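Local coordinates for protein Lv-ranaspumin (Lv-RSN-1) (Leptodactylus vastus, PDB 4K82) that is a largely helical surfactant protein of the frog's foam nest and probably lowers surface tension so that the foam can form, at residues C18-A22 with L62-C67; A34-C38 with F110-C114; K136-L141 with I162-L166; D177-I182 with G193-L198. One frame throughout, in Å; residues are numbered along the deposited sequence.

Interaction 1: C18-A22 with L62-C67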
loop_
_atom_site.group_PDB
_atom_site.type_symbol
_atom_site.label_atom_id
_atom_site.label_comp_id
_atom_site.label_asym_id
_atom_site.label_seq_id
_atom_site.Cartn_x
_atom_site.Cartn_y
_atom_site.Cartn_z
ATOM N N CYS A 18 17.792 8.342 11.553
ATOM C CA CYS A 18 17.491 6.921 11.468
ATOM C C CYS A 18 16.621 6.643 10.244
ATOM O O CYS A 18 16.840 5.670 9.517
ATOM C CB CYS A 18 16.787 6.459 12.746
ATOM S SG CYS A 18 16.265 4.724 12.753
ATOM N N LEU A 19 15.634 7.507 10.033
ATOM C CA LEU A 19 14.729 7.381 8.900
ATOM C C LEU A 19 15.494 7.502 7.587
ATOM O O LEU A 19 15.294 6.713 6.665
ATOM C CB LEU A 19 13.642 8.458 8.967
ATOM C CG LEU A 19 12.670 8.463 7.795
ATOM C CD1 LEU A 19 11.936 7.120 7.725
ATOM C CD2 LEU A 19 11.696 9.618 7.944
ATOM N N THR A 20 16.371 8.502 7.517
ATOM C CA THR A 20 17.205 8.745 6.341
ATOM C C THR A 20 17.987 7.499 5.919
ATOM O O THR A 20 17.982 7.106 4.748
ATOM C CB THR A 20 18.201 9.898 6.608
ATOM O OG1 THR A 20 17.477 11.102 6.891
ATOM C CG2 THR A 20 19.099 10.124 5.413
ATOM N N LYS A 21 18.655 6.873 6.879
ATOM C CA LYS A 21 19.432 5.680 6.583
ATOM C C LYS A 21 18.511 4.517 6.220
ATOM O O LYS A 21 18.789 3.752 5.290
ATOM C CB LYS A 21 20.317 5.307 7.775
ATOM C CG LYS A 21 21.398 4.290 7.428
ATOM C CD LYS A 21 22.061 3.716 8.669
ATOM C CE LYS A 21 21.056 2.969 9.537
ATOM N NZ LYS A 21 20.126 2.095 8.748
ATOM N N ALA A 22 17.408 4.399 6.956
ATOM C CA ALA A 22 16.467 3.306 6.757
ATOM C C ALA A 22 15.902 3.282 5.333
ATOM O O ALA A 22 15.657 2.213 4.775
ATOM C CB ALA A 22 15.342 3.389 7.776
ATOM N N LEU A 62 7.841 1.671 11.390
ATOM C CA LEU A 62 9.117 2.319 11.708
ATOM C C LEU A 62 9.997 1.440 12.595
ATOM O O LEU A 62 11.211 1.373 12.396
ATOM C CB LEU A 62 8.887 3.686 12.335
ATOM C CG LEU A 62 8.356 4.656 11.284
ATOM C CD1 LEU A 62 7.770 5.850 11.984
ATOM C CD2 LEU A 62 9.470 5.060 10.328
ATOM N N GLU A 63 9.382 0.764 13.554
ATOM C CA GLU A 63 10.138 -0.134 14.430
ATOM C C GLU A 63 10.825 -1.242 13.638
ATOM O O GLU A 63 11.992 -1.571 13.890
ATOM C CB GLU A 63 9.236 -0.729 15.500
ATOM C CG GLU A 63 8.770 0.288 16.525
ATOM C CD GLU A 63 8.368 -0.350 17.841
ATOM O OE1 GLU A 63 8.785 -1.502 18.092
ATOM O OE2 GLU A 63 7.643 0.303 18.624
ATOM N N ARG A 64 10.106 -1.805 12.672
ATOM C CA ARG A 64 10.645 -2.878 11.842
ATOM C C ARG A 64 11.858 -2.411 11.041
ATOM O O ARG A 64 12.693 -3.221 10.625
ATOM C CB ARG A 64 9.561 -3.417 10.899
ATOM C CG ARG A 64 8.458 -4.181 11.612
ATOM C CD ARG A 64 7.286 -4.464 10.684
ATOM N NE ARG A 64 7.723 -5.090 9.439
ATOM C CZ ARG A 64 7.475 -4.597 8.231
ATOM N NH1 ARG A 64 7.914 -5.229 7.152
ATOM N NH2 ARG A 64 6.776 -3.476 8.101
ATOM N N ALA A 65 11.950 -1.104 10.823
ATOM C CA ALA A 65 13.068 -0.527 10.094
ATOM C C ALA A 65 14.179 -0.070 11.031
ATOM O O ALA A 65 15.222 0.410 10.583
ATOM C CB ALA A 65 12.595 0.632 9.221
ATOM N N GLY A 66 13.943 -0.214 12.331
ATOM C CA GLY A 66 14.921 0.136 13.343
ATOM C C GLY A 66 14.785 1.556 13.858
ATOM O O GLY A 66 15.676 2.059 14.546
ATOM N N CYS A 67 13.676 2.213 13.530
ATOM C CA CYS A 67 13.463 3.587 13.966
ATOM C C CYS A 67 12.312 3.689 14.960
ATOM O O CYS A 67 11.540 2.750 15.131
ATOM C CB CYS A 67 13.227 4.487 12.756
ATOM S SG CYS A 67 14.601 4.426 11.574
#
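The C18–C67 disulfide ties helix 14-24 to the Schellman motif that ends helix 48-64. The two SG atoms, C18 SG and C67 SG, are 2.1 Å apart, with a C-S-S-C torsion of -97°. The half-cystines reach each other differently. SG of C18 stands anti to its backbone N (chi1 177°), whereas SG of C67 lies beside its own N and anti to the carbonyl carbon. G66 sits at the turn with positive phi. C67 N bonds back to L62 O at 2.8 Å, and G66 N to E63 O. Any CB on G66 would be forced into the carbonyl O of A65, which explains the glycine. C18 SG also lies 3.3 Å from G66 O. One helical turn after C18, the methyl of A22 packs beside the bridge, with A22 CB 4.0 Å from C67 SG. The same methyl meets A65 CB at 4.2 Å. A methyl of L19 touches one of L62, with L19 CD1 and L62 CD2 4.1 Å apart; both leucines are buried. L29 of helix 29-42 packs on L19, A22 and A65. L19 also touches L96 and L99 of helix 89-102, and L62 rests on L69 and I72 of helix 69-76.

Interaction 2: A34-C38 with F110-C114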
loop_
_atom_site.group_PDB
_atom_site.type_symbol
_atom_site.label_atom_id
_atom_site.label_comp_id
_atom_site.label_asym_id
_atom_site.label_seq_id
_atom_site.Cartn_x
_atom_site.Cartn_y
_atom_site.Cartn_z
ATOM N N ALA A 34 4.193 5.251 2.189
ATOM C CA ALA A 34 3.307 5.870 1.206
ATOM C C ALA A 34 1.881 5.363 1.413
ATOM O O ALA A 34 0.928 6.133 1.363
ATOM C CB ALA A 34 3.787 5.579 -0.216
ATOM N N VAL A 35 1.736 4.067 1.655
ATOM C CA VAL A 35 0.425 3.493 1.924
ATOM C C VAL A 35 -0.225 4.130 3.146
ATOM O O VAL A 35 -1.377 4.549 3.093
ATOM C CB VAL A 35 0.516 1.975 2.125
ATOM C CG1 VAL A 35 -0.814 1.423 2.608
ATOM C CG2 VAL A 35 0.971 1.296 0.828
ATOM N N ILE A 36 0.524 4.223 4.238
ATOM C CA ILE A 36 0.010 4.820 5.465
ATOM C C ILE A 36 -0.372 6.284 5.286
ATOM O O ILE A 36 -1.477 6.695 5.641
ATOM C CB ILE A 36 1.039 4.682 6.576
ATOM C CG1 ILE A 36 1.218 3.202 6.897
ATOM C CG2 ILE A 36 0.595 5.450 7.828
ATOM C CD1 ILE A 36 2.445 2.921 7.755
ATOM N N ILE A 37 0.541 7.058 4.712
ATOM C CA ILE A 37 0.293 8.475 4.485
ATOM C C ILE A 37 -0.917 8.695 3.573
ATOM O O ILE A 37 -1.801 9.499 3.857
ATOM C CB ILE A 37 1.540 9.154 3.885
ATOM C CG1 ILE A 37 2.617 9.294 4.969
ATOM C CG2 ILE A 37 1.192 10.534 3.358
ATOM C CD1 ILE A 37 4.021 9.465 4.404
ATOM N N CYS A 38 -0.988 7.951 2.488
ATOM C CA CYS A 38 -2.075 8.185 1.560
ATOM C C CYS A 38 -3.406 7.644 2.080
ATOM O O CYS A 38 -4.453 8.197 1.781
ATOM C CB CYS A 38 -1.704 7.678 0.167
ATOM S SG CYS A 38 -0.308 8.630 -0.477
ATOM N N PHE A 110 6.566 6.843 -4.820
ATOM C CA PHE A 110 5.612 7.335 -3.833
ATOM C C PHE A 110 4.236 7.616 -4.438
ATOM O O PHE A 110 3.219 7.152 -3.930
ATOM C CB PHE A 110 6.134 8.598 -3.145
ATOM C CG PHE A 110 5.321 9.007 -1.948
ATOM C CD1 PHE A 110 4.160 9.747 -2.101
ATOM C CD2 PHE A 110 5.711 8.635 -0.669
ATOM C CE1 PHE A 110 3.399 10.114 -1.006
ATOM C CE2 PHE A 110 4.954 9.011 0.435
ATOM C CZ PHE A 110 3.801 9.748 0.264
ATOM N N ASN A 111 4.211 8.370 -5.530
ATOM C CA ASN A 111 2.944 8.748 -6.143
ATOM C C ASN A 111 2.202 7.563 -6.755
ATOM O O ASN A 111 0.972 7.494 -6.687
ATOM C CB ASN A 111 3.151 9.857 -7.181
ATOM C CG ASN A 111 3.604 11.161 -6.551
ATOM O OD1 ASN A 111 3.370 11.397 -5.364
ATOM N ND2 ASN A 111 4.256 12.014 -7.338
ATOM N N ALA A 112 2.949 6.621 -7.328
ATOM C CA ALA A 112 2.344 5.427 -7.911
ATOM C C ALA A 112 1.694 4.585 -6.820
ATOM O O ALA A 112 0.599 4.058 -6.996
ATOM C CB ALA A 112 3.385 4.606 -8.667
ATOM N N VAL A 113 2.382 4.454 -5.689
ATOM C CA VAL A 113 1.822 3.736 -4.540
ATOM C C VAL A 113 0.605 4.475 -3.977
ATOM O O VAL A 113 -0.404 3.863 -3.616
ATOM C CB VAL A 113 2.876 3.554 -3.431
ATOM C CG1 VAL A 113 2.238 2.972 -2.183
ATOM C CG2 VAL A 113 4.016 2.655 -3.914
ATOM N N CYS A 114 0.695 5.798 -3.935
ATOM C CA CYS A 114 -0.390 6.617 -3.424
ATOM C C CYS A 114 -1.647 6.450 -4.274
ATOM O O CYS A 114 -2.751 6.278 -3.751
ATOM C CB CYS A 114 0.052 8.079 -3.411
ATOM S SG CYS A 114 -0.903 9.152 -2.333
#
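A34 CB sits over one face of the F110 ring, a CH-pi contact 3.9 Å from the ring centroid. It joins two helices that the C38–C114 disulfide also links, 29-42 and 107-121. Their short segments cross at -57°, with axes 9.0 Å apart. The methyl of A34 is offset toward the ring's rim. It is shared with V113, whose CG1 comes within 3.6 Å of A34 CB. At the edge of the F110 ring, near its plane, I37 CD1 approaches CE2 to 4.1 Å. The side chains of I37 and F110 cross at about a right angle. With CG anti to the backbone N (chi1 -169°), the F110 ring reaches toward helix 29-42. In the bridge, C38 SG and C114 SG are 2.0 Å apart, and each cysteine was modelled in two conformers. C38 is buried and C114 partly exposed. C38 SG also approaches the F110 ring obliquely, but this rests on one of the two conformers and is doubtful. Further out, the ring of Y97 meets that of F110, while L30 and L100 also touch F110. I93 backs I37. V31 and N209 lie against V113. V113 CG1 stands anti to its backbone N (chi1 173°) and extends between the helices, where it also meets V35 CG2 at 3.7 Å.

Interaction 3: K136-L141 with I162-L166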
loop_
_atom_site.group_PDB
_atom_site.type_symbol
_atom_site.label_atom_id
_atom_site.label_comp_id
_atom_site.label_asym_id
_atom_site.label_seq_id
_atom_site.Cartn_x
_atom_site.Cartn_y
_atom_site.Cartn_z
ATOM N N LYS A 136 1.929 -6.998 0.968
ATOM C CA LYS A 136 1.883 -8.452 0.751
ATOM C C LYS A 136 1.210 -8.800 -0.577
ATOM O O LYS A 136 1.627 -9.713 -1.300
ATOM C CB LYS A 136 1.071 -9.118 1.862
ATOM C CG LYS A 136 1.865 -9.675 3.026
ATOM C CD LYS A 136 0.989 -10.579 3.901
ATOM C CE LYS A 136 0.482 -11.813 3.146
ATOM N NZ LYS A 136 -0.823 -11.603 2.443
ATOM N N PHE A 137 0.135 -8.080 -0.868
ATOM C CA PHE A 137 -0.630 -8.260 -2.094
ATOM C C PHE A 137 0.224 -7.900 -3.309
ATOM O O PHE A 137 0.236 -8.620 -4.325
ATOM C CB PHE A 137 -1.884 -7.383 -1.995
ATOM C CG PHE A 137 -2.749 -7.371 -3.231
ATOM C CD1 PHE A 137 -3.299 -8.534 -3.739
ATOM C CD2 PHE A 137 -3.063 -6.170 -3.843
ATOM C CE1 PHE A 137 -4.113 -8.507 -4.860
ATOM C CE2 PHE A 137 -3.886 -6.131 -4.957
ATOM C CZ PHE A 137 -4.407 -7.302 -5.471
ATOM N N LEU A 138 0.957 -6.799 -3.202
ATOM C CA LEU A 138 1.809 -6.371 -4.299
ATOM C C LEU A 138 2.929 -7.379 -4.531
ATOM O O LEU A 138 3.264 -7.677 -5.675
ATOM C CB LEU A 138 2.377 -4.975 -4.049
ATOM C CG LEU A 138 1.351 -3.866 -3.846
ATOM C CD1 LEU A 138 2.083 -2.578 -3.513
ATOM C CD2 LEU A 138 0.504 -3.700 -5.099
ATOM N N LYS A 139 3.495 -7.903 -3.443
ATOM C CA LYS A 139 4.526 -8.938 -3.539
ATOM C C LYS A 139 4.017 -10.170 -4.290
ATOM O O LYS A 139 4.694 -10.688 -5.186
ATOM C CB LYS A 139 5.014 -9.347 -2.142
ATOM C CG LYS A 139 5.798 -8.296 -1.393
ATOM C CD LYS A 139 6.049 -8.782 0.032
ATOM C CE LYS A 139 6.816 -7.769 0.860
ATOM N NZ LYS A 139 8.270 -7.811 0.567
ATOM N N ASP A 140 2.831 -10.645 -3.929
ATOM C CA ASP A 140 2.248 -11.807 -4.595
ATOM C C ASP A 140 2.001 -11.545 -6.081
ATOM O O ASP A 140 2.258 -12.399 -6.931
ATOM C CB ASP A 140 0.928 -12.196 -3.936
ATOM C CG ASP A 140 1.127 -12.888 -2.608
ATOM O OD1 ASP A 140 2.094 -13.667 -2.499
ATOM O OD2 ASP A 140 0.323 -12.645 -1.680
ATOM N N LEU A 141 1.505 -10.358 -6.398
ATOM C CA LEU A 141 1.293 -10.008 -7.806
ATOM C C LEU A 141 2.607 -9.951 -8.564
ATOM O O LEU A 141 2.700 -10.438 -9.691
ATOM C CB LEU A 141 0.577 -8.658 -7.931
ATOM C CG LEU A 141 -0.878 -8.613 -7.469
ATOM C CD1 LEU A 141 -1.429 -7.188 -7.644
ATOM C CD2 LEU A 141 -1.745 -9.627 -8.210
ATOM N N ILE A 162 -4.815 -15.490 -4.578
ATOM C CA ILE A 162 -4.447 -14.176 -4.066
ATOM C C ILE A 162 -5.677 -13.337 -3.738
ATOM O O ILE A 162 -5.760 -12.720 -2.666
ATOM C CB ILE A 162 -3.544 -13.419 -5.071
ATOM C CG1 ILE A 162 -2.165 -14.076 -5.140
ATOM C CG2 ILE A 162 -3.405 -11.938 -4.664
ATOM C CD1 ILE A 162 -1.362 -13.694 -6.377
ATOM N N LEU A 163 -6.638 -13.301 -4.654
ATOM C CA LEU A 163 -7.819 -12.470 -4.451
ATOM C C LEU A 163 -8.702 -12.981 -3.333
ATOM O O LEU A 163 -9.428 -12.203 -2.708
ATOM C CB LEU A 163 -8.634 -12.348 -5.731
ATOM C CG LEU A 163 -7.890 -11.681 -6.881
ATOM C CD1 LEU A 163 -8.749 -11.691 -8.129
ATOM C CD2 LEU A 163 -7.456 -10.265 -6.531
ATOM N N GLU A 164 -8.643 -14.285 -3.086
ATOM C CA GLU A 164 -9.455 -14.876 -2.035
ATOM C C GLU A 164 -9.074 -14.332 -0.657
ATOM O O GLU A 164 -9.911 -14.261 0.244
ATOM C CB GLU A 164 -9.365 -16.398 -2.062
ATOM C CG GLU A 164 -10.590 -17.042 -1.458
ATOM C CD GLU A 164 -10.580 -18.538 -1.578
ATOM O OE1 GLU A 164 -9.481 -19.127 -1.500
ATOM O OE2 GLU A 164 -11.675 -19.121 -1.757
ATOM N N ARG A 165 -7.817 -13.925 -0.505
ATOM C CA ARG A 165 -7.348 -13.350 0.754
ATOM C C ARG A 165 -7.607 -11.847 0.833
ATOM O O ARG A 165 -7.576 -11.254 1.913
ATOM C CB ARG A 165 -5.860 -13.638 0.950
ATOM C CG ARG A 165 -5.481 -15.097 0.761
ATOM C CD ARG A 165 -3.979 -15.270 0.926
ATOM N NE ARG A 165 -3.261 -14.216 0.214
ATOM C CZ ARG A 165 -2.382 -14.427 -0.760
ATOM N NH1 ARG A 165 -2.081 -15.665 -1.139
ATOM N NH2 ARG A 165 -1.791 -13.396 -1.347
ATOM N N LEU A 166 -7.866 -11.228 -0.312
ATOM C CA LEU A 166 -8.197 -9.810 -0.331
ATOM C C LEU A 166 -9.480 -9.542 -1.130
ATOM O O LEU A 166 -9.433 -8.877 -2.168
ATOM C CB LEU A 166 -7.026 -9.008 -0.908
ATOM C CG LEU A 166 -7.048 -7.488 -0.728
ATOM C CD1 LEU A 166 -6.675 -7.090 0.687
ATOM C CD2 LEU A 166 -6.130 -6.812 -1.735
#
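The F137 ring is the main bump of this contact, and it fits a hollow formed by I162, L163 and L166. L166 CD2 is pressed over the centre of one ring face, a CH-pi contact 3.7 Å from the centroid and only 9° off the normal. L141 CD1, from the same helix as F137, lies on the opposite face, so the ring is held between two leucine methyls. I162 CG2 abuts the edge near the ring plane, 3.5 Å from F137 CE1, and L163 CD2 approaches the same carbon, F137 CE1, obliquely at 4.1 Å. F137 CG is anti to its backbone N (chi1 176°), which carries the ring across toward the second helix. Here helix 133-144 packs on the C-terminal end of helix 152-165, a helix-to-helix packing within this mainly helical fold. Cutting F137 back to an alanine is likely to open a gap between the methyls of L141 and L166 and leave I162 CG2 without its aromatic neighbour. The other arm of I162 works separately: its CD1 lies 3.7 Å from D140 CB. Beside it D140 and R165 reach for each other between the helices and pair as a salt bridge. Its modelled spacing is too short to trust, so its exact geometry is doubtful. K136 NZ lies 4.2 Å from R165 NE, a pair of like charges. M120 of helix 107-121 touches both F137 and L166, and L206 of helix 196-212 also packs on F137.

Interaction 4: D177-I182 with G193-L198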
loop_
_atom_site.group_PDB
_atom_site.type_symbol
_atom_site.label_atom_id
_atom_site.label_comp_id
_atom_site.label_asym_id
_atom_site.label_seq_id
_atom_site.Cartn_x
_atom_site.Cartn_y
_atom_site.Cartn_z
ATOM N N ASP A 177 -18.290 -15.925 -9.376
ATOM C CA ASP A 177 -18.775 -15.328 -10.610
ATOM C C ASP A 177 -17.692 -14.565 -11.369
ATOM O O ASP A 177 -17.700 -14.528 -12.604
ATOM C CB ASP A 177 -19.968 -14.405 -10.341
ATOM C CG ASP A 177 -21.262 -15.170 -10.149
ATOM O OD1 ASP A 177 -21.261 -16.406 -10.307
ATOM O OD2 ASP A 177 -22.284 -14.532 -9.841
ATOM N N LEU A 178 -16.775 -13.944 -10.631
ATOM C CA LEU A 178 -15.668 -13.227 -11.253
ATOM C C LEU A 178 -14.878 -14.194 -12.134
ATOM O O LEU A 178 -14.602 -13.910 -13.305
ATOM C CB LEU A 178 -14.763 -12.600 -10.190
ATOM C CG LEU A 178 -13.610 -11.755 -10.732
ATOM C CD1 LEU A 178 -14.066 -10.337 -10.999
ATOM C CD2 LEU A 178 -12.427 -11.775 -9.771
ATOM N N PHE A 179 -14.560 -15.361 -11.597
ATOM C CA PHE A 179 -13.733 -16.284 -12.371
ATOM C C PHE A 179 -14.472 -17.086 -13.430
ATOM O O PHE A 179 -13.842 -17.718 -14.281
ATOM C CB PHE A 179 -12.881 -17.158 -11.461
ATOM C CG PHE A 179 -11.643 -16.462 -10.974
ATOM C CD1 PHE A 179 -11.682 -15.654 -9.845
ATOM C CD2 PHE A 179 -10.454 -16.575 -11.677
ATOM C CE1 PHE A 179 -10.544 -14.992 -9.412
ATOM C CE2 PHE A 179 -9.306 -15.928 -11.240
ATOM C CZ PHE A 179 -9.352 -15.132 -10.113
ATOM N N LYS A 180 -15.800 -17.053 -13.415
ATOM C CA LYS A 180 -16.551 -17.554 -14.560
ATOM C C LYS A 180 -16.250 -16.707 -15.787
ATOM O O LYS A 180 -16.429 -17.144 -16.920
ATOM C CB LYS A 180 -18.054 -17.561 -14.278
ATOM C CG LYS A 180 -18.490 -18.701 -13.382
ATOM C CD LYS A 180 -19.918 -18.541 -12.887
ATOM C CE LYS A 180 -20.160 -19.474 -11.702
ATOM N NZ LYS A 180 -21.281 -19.023 -10.830
ATOM N N ASN A 181 -15.769 -15.493 -15.540
ATOM C CA ASN A 181 -15.522 -14.510 -16.582
ATOM C C ASN A 181 -14.045 -14.207 -16.838
ATOM O O ASN A 181 -13.704 -13.198 -17.462
ATOM C CB ASN A 181 -16.252 -13.222 -16.217
ATOM C CG ASN A 181 -17.751 -13.368 -16.330
ATOM O OD1 ASN A 181 -18.316 -13.208 -17.413
ATOM N ND2 ASN A 181 -18.404 -13.687 -15.218
ATOM N N ILE A 182 -13.168 -15.074 -16.355
ATOM C CA ILE A 182 -11.748 -14.897 -16.609
ATOM C C ILE A 182 -11.245 -16.116 -17.379
ATOM O O ILE A 182 -11.404 -17.247 -16.928
ATOM C CB ILE A 182 -10.951 -14.682 -15.312
ATOM C CG1 ILE A 182 -11.443 -13.415 -14.597
ATOM C CG2 ILE A 182 -9.453 -14.584 -15.606
ATOM C CD1 ILE A 182 -10.728 -13.149 -13.269
ATOM N N GLY A 193 -17.032 -9.532 -19.216
ATOM C CA GLY A 193 -18.196 -9.151 -18.428
ATOM C C GLY A 193 -17.908 -8.442 -17.114
ATOM O O GLY A 193 -17.191 -7.442 -17.069
ATOM N N ILE A 194 -18.454 -8.982 -16.028
ATOM C CA ILE A 194 -18.294 -8.367 -14.707
ATOM C C ILE A 194 -16.857 -8.405 -14.159
ATOM O O ILE A 194 -16.565 -7.781 -13.139
ATOM C CB ILE A 194 -19.266 -8.984 -13.687
ATOM C CG1 ILE A 194 -18.971 -10.477 -13.513
ATOM C CG2 ILE A 194 -20.704 -8.765 -14.142
ATOM C CD1 ILE A 194 -19.953 -11.198 -12.595
ATOM N N ALA A 195 -15.962 -9.125 -14.839
ATOM C CA ALA A 195 -14.560 -9.205 -14.424
ATOM C C ALA A 195 -13.683 -8.105 -15.044
ATOM O O ALA A 195 -12.522 -7.947 -14.677
ATOM C CB ALA A 195 -13.984 -10.584 -14.753
ATOM N N LYS A 196 -14.246 -7.332 -15.971
ATOM C CA LYS A 196 -13.463 -6.302 -16.648
ATOM C C LYS A 196 -12.859 -5.219 -15.731
ATOM O O LYS A 196 -11.698 -4.850 -15.912
ATOM C CB LYS A 196 -14.258 -5.676 -17.809
ATOM C CG LYS A 196 -13.466 -4.655 -18.623
ATOM C CD LYS A 196 -12.215 -5.277 -19.245
ATOM C CE LYS A 196 -11.820 -4.601 -20.572
ATOM N NZ LYS A 196 -11.619 -3.115 -20.477
ATOM N N PRO A 197 -13.627 -4.701 -14.742
ATOM C CA PRO A 197 -13.022 -3.732 -13.819
ATOM C C PRO A 197 -11.793 -4.271 -13.073
ATOM O O PRO A 197 -10.801 -3.548 -12.952
ATOM C CB PRO A 197 -14.163 -3.446 -12.834
ATOM C CG PRO A 197 -15.395 -3.607 -13.663
ATOM C CD PRO A 197 -15.090 -4.784 -14.555
ATOM N N LEU A 198 -11.861 -5.517 -12.598
ATOM C CA LEU A 198 -10.719 -6.159 -11.946
ATOM C C LEU A 198 -9.556 -6.243 -12.933
ATOM O O LEU A 198 -8.423 -5.912 -12.602
ATOM C CB LEU A 198 -11.110 -7.550 -11.431
ATOM C CG LEU A 198 -10.139 -8.347 -10.550
ATOM C CD1 LEU A 198 -9.050 -9.035 -11.349
ATOM C CD2 LEU A 198 -9.531 -7.492 -9.453
HETATM O O HOH W 1 -20.447 -11.339 -16.983
#
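The end of helix 175-180 and the turn leading into helix 196-212 come together at L178 and A195, whose CA atoms are 5.2 Å apart. A195 is the hub. Its CB meets L178 CD1, N181 CB and I182 CG1, the last at 3.8 Å. The L178 side chain goes on to L198 and crosses it at about a right angle, with L178 CD1 4.1 Å from L198 CB. N181 is fixed by its own segment: its ND2 donates to D177 O at 2.8 Å, with D177 O in the amide plane. N181 OD1 takes a water, which bridges to I194 N. That bond and the water together fix the amide's rotation. The N181 amide also crosses I194, with ND2 3.7 Å from I194 CG1. A leucine here has neither amide atom, so D177 O would probably lose its side-chain donor and the water at I194 N its anchor. D177 CB touches I194 CD1 at 3.9 Å. G193 has positive phi, and a CB there would clash with N181 OD1; both features favour glycine. N181 also shares backbone hydrogen bonds with E192. The arrangement closes the base of a beta-hairpin, strands 182-185 and 188-191, inserted between two helices.

How the interactions relate
The four contacts run along an elongated, mainly helical chain. Interactions 1 and 2 cross along the sequence, each holding a disulfide. Helix 29-42, which carries A34-C38, lies in sequence between the two helices of interaction 1. The centres of interactions 1 and 2 are about 18 Å apart. Interaction 3 follows, its centre also about 18 Å from that of interaction 2, with nearest atoms about 6 Å apart. Helix 107-121, which carries F110-C114, also packs on interaction 3 through M120. Interactions 3 and 4 touch directly: L163 CD1 packs 4.0 Å from F179 CE1 and reaches L178 and L198. Interactions 1 and 4, about 41 Å apart between centres, lie on opposite sides of the chain's centre.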